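Local atomic coordinates of Segregation/condensation protein A (Pyrococcus furiosus, PDB entry 4I99), a protein that probably serves as the kleisin subunit of the prokaryotic SMC condensin complex, linking SMC proteins in chromosome organisation and segregation. Residues I41-L46 with R57-L62. Sequence-based numbering, arbitrary orientation.
Sequences IKFWDL and RTFLYL
The ring of F43 reaches helix 52-67 and is met there, partly at its edge, by mostly hydrocarbon groups. Near the ring plane, at one edge, lies the methyl CD1 of L62, 3.5 Å from CD1 of F43. Also at the edge and in plane is the backbone N of F59, while the CA of F59 and the methyl CG2 of T58 approach obliquely, the latter 4.0 Å from CE1 of F43. F59 in turn receives F43 at its own edge: CE1 of F43 lies near the plane of the F59 ring, and CZ of F43 comes within 3.9 Å of F59 CB. The two side chains cross at about a right angle. F43 gains this reach because its CG stands anti to the backbone N (chi1 174°), which carries the ring across to the helix.

The setting is the C-terminal winged-helix domain of the protein, where the short strand 41-42 gives way to a 3-10 turn, 44-46, that leads on toward helix 52-67. Here F43 and L46 pack against one side of that helix, one helical turn separating T58 from L62. L46 adds a looser contact, its CD2 4.3 Å from CD1 of L62. T58 divides its side chain by chemistry: with OG1 beside the backbone N (chi1 -54°), CG2 is left anti to that N, turned to F43 and 3.8 Å from the carbonyl O of L46, whereas OG1 hydrogen-bonds to the carbonyl O of I54. An alanine in place of F43 would take away the ring and is likely to open a gap between L62, T58 and F59. Both phenylalanines also touch I82, and each packs against an apolar side chain of another protein's chain.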
loop_
_atom_site.group_PDB
_atom_site.type_symbol
_atom_site.label_atom_id
_atom_site.label_comp_id
_atom_site.label_asym_id
_atom_site.label_seq_id
_atom_site.Cartn_x
_atom_site.Cartn_y
_atom_site.Cartn_z
ATOM N N ILE C 41 33.106 10.587 6.122
ATOM C CA ILE C 41 32.490 10.626 7.447
ATOM C C ILE C 41 31.996 9.252 7.878
ATOM O O ILE C 41 31.407 8.517 7.087
ATOM C CB ILE C 41 31.271 11.596 7.504
ATOM C CG1 ILE C 41 31.710 13.053 7.318
ATOM C CG2 ILE C 41 30.571 11.456 8.851
ATOM C CD1 ILE C 41 31.847 13.477 5.892
ATOM N N LYS C 42 32.242 8.908 9.136
ATOM C CA LYS C 42 31.798 7.625 9.670
ATOM C C LYS C 42 30.301 7.703 9.952
ATOM O O LYS C 42 29.826 8.658 10.568
ATOM C CB LYS C 42 32.538 7.296 10.966
ATOM C CG LYS C 42 34.025 7.116 10.815
ATOM C CD LYS C 42 34.655 6.813 12.160
ATOM C CE LYS C 42 36.169 6.671 12.043
ATOM N NZ LYS C 42 36.798 6.450 13.375
ATOM N N PHE C 43 29.563 6.696 9.498
ATOM C CA PHE C 43 28.121 6.653 9.696
ATOM C C PHE C 43 27.746 6.924 11.154
ATOM O O PHE C 43 26.789 7.637 11.435
ATOM C CB PHE C 43 27.576 5.286 9.277
ATOM C CG PHE C 43 26.120 5.101 9.582
ATOM C CD1 PHE C 43 25.157 5.872 8.932
ATOM C CD2 PHE C 43 25.711 4.179 10.542
ATOM C CE1 PHE C 43 23.804 5.734 9.232
ATOM C CE2 PHE C 43 24.365 4.030 10.852
ATOM C CZ PHE C 43 23.404 4.812 10.195
ATOM N N TRP C 44 28.509 6.345 12.071
ATOM C CA TRP C 44 28.263 6.508 13.500
ATOM C C TRP C 44 28.185 7.965 13.943
ATOM O O TRP C 44 27.255 8.356 14.649
ATOM C CB TRP C 44 29.357 5.802 14.302
ATOM C CG TRP C 44 29.455 4.343 14.023
ATOM C CD1 TRP C 44 30.600 3.610 13.900
ATOM C CD2 TRP C 44 28.368 3.427 13.845
ATOM N NE1 TRP C 44 30.295 2.292 13.657
ATOM C CE2 TRP C 44 28.931 2.152 13.618
ATOM C CE3 TRP C 44 26.974 3.558 13.857
ATOM C CZ2 TRP C 44 28.148 1.014 13.401
ATOM C CZ3 TRP C 44 26.192 2.425 13.643
ATOM C CH2 TRP C 44 26.783 1.170 13.418
ATOM N N ASP C 45 29.160 8.769 13.535
ATOM C CA ASP C 45 29.180 10.172 13.933
ATOM C C ASP C 45 28.076 10.960 13.247
ATOM O O ASP C 45 28.033 12.185 13.325
ATOM C CB ASP C 45 30.547 10.792 13.626
ATOM C CG ASP C 45 31.700 9.948 14.152
ATOM O OD1 ASP C 45 31.611 9.453 15.299
ATOM O OD2 ASP C 45 32.701 9.780 13.422
ATOM N N LEU C 46 27.174 10.252 12.582
ATOM C CA LEU C 46 26.066 10.889 11.879
ATOM C C LEU C 46 24.735 10.620 12.569
ATOM O O LEU C 46 23.785 11.380 12.408
ATOM C CB LEU C 46 26.012 10.382 10.438
ATOM C CG LEU C 46 26.299 11.396 9.332
ATOM C CD1 LEU C 46 27.407 12.342 9.750
ATOM C CD2 LEU C 46 26.668 10.647 8.061
ATOM N N ARG C 57 16.501 5.555 10.634
ATOM C CA ARG C 57 16.009 6.730 9.924
ATOM C C ARG C 57 17.187 7.483 9.293
ATOM O O ARG C 57 17.084 7.999 8.172
ATOM C CB ARG C 57 15.226 7.643 10.880
ATOM N N THR C 58 18.307 7.540 10.012
ATOM C CA THR C 58 19.502 8.212 9.510
ATOM C C THR C 58 19.993 7.415 8.298
ATOM O O THR C 58 20.284 7.974 7.231
ATOM C CB THR C 58 20.626 8.240 10.580
ATOM O OG1 THR C 58 20.128 8.823 11.789
ATOM C CG2 THR C 58 21.812 9.068 10.099
ATOM N N PHE C 59 20.081 6.101 8.479
ATOM C CA PHE C 59 20.507 5.199 7.421
ATOM C C PHE C 59 19.629 5.441 6.186
ATOM O O PHE C 59 20.131 5.696 5.085
ATOM C CB PHE C 59 20.371 3.756 7.912
ATOM C CG PHE C 59 20.832 2.721 6.926
ATOM C CD1 PHE C 59 22.136 2.724 6.442
ATOM C CD2 PHE C 59 19.980 1.698 6.530
ATOM C CE1 PHE C 59 22.583 1.723 5.582
ATOM C CE2 PHE C 59 20.423 0.687 5.665
ATOM C CZ PHE C 59 21.725 0.701 5.194
ATOM N N LEU C 60 18.314 5.381 6.383
ATOM C CA LEU C 60 17.373 5.589 5.294
ATOM C C LEU C 60 17.610 6.912 4.565
ATOM O O LEU C 60 17.659 6.942 3.333
ATOM C CB LEU C 60 15.935 5.550 5.821
ATOM C CG LEU C 60 14.841 5.689 4.753
ATOM C CD1 LEU C 60 14.843 4.466 3.828
ATOM C CD2 LEU C 60 13.491 5.835 5.432
ATOM N N TYR C 61 17.751 8.004 5.312
ATOM C CA TYR C 61 17.976 9.304 4.680
ATOM C C TYR C 61 19.237 9.309 3.827
ATOM O O TYR C 61 19.270 9.923 2.752
ATOM C CB TYR C 61 18.069 10.419 5.718
ATOM C CG TYR C 61 16.803 10.647 6.515
ATOM C CD1 TYR C 61 15.545 10.564 5.913
ATOM C CD2 TYR C 61 16.864 10.990 7.867
ATOM C CE1 TYR C 61 14.382 10.818 6.643
ATOM C CE2 TYR C 61 15.709 11.248 8.603
ATOM C CZ TYR C 61 14.476 11.160 7.985
ATOM O OH TYR C 61 13.340 11.424 8.718
ATOM N N LEU C 62 20.282 8.636 4.301
ATOM C CA LEU C 62 21.512 8.583 3.523
ATOM C C LEU C 62 21.207 7.881 2.215
ATOM O O LEU C 62 21.647 8.328 1.154
ATOM C CB LEU C 62 22.614 7.829 4.265
ATOM C CG LEU C 62 23.301 8.593 5.387
ATOM C CD1 LEU C 62 24.333 7.695 6.047
ATOM C CD2 LEU C 62 23.945 9.854 4.833
#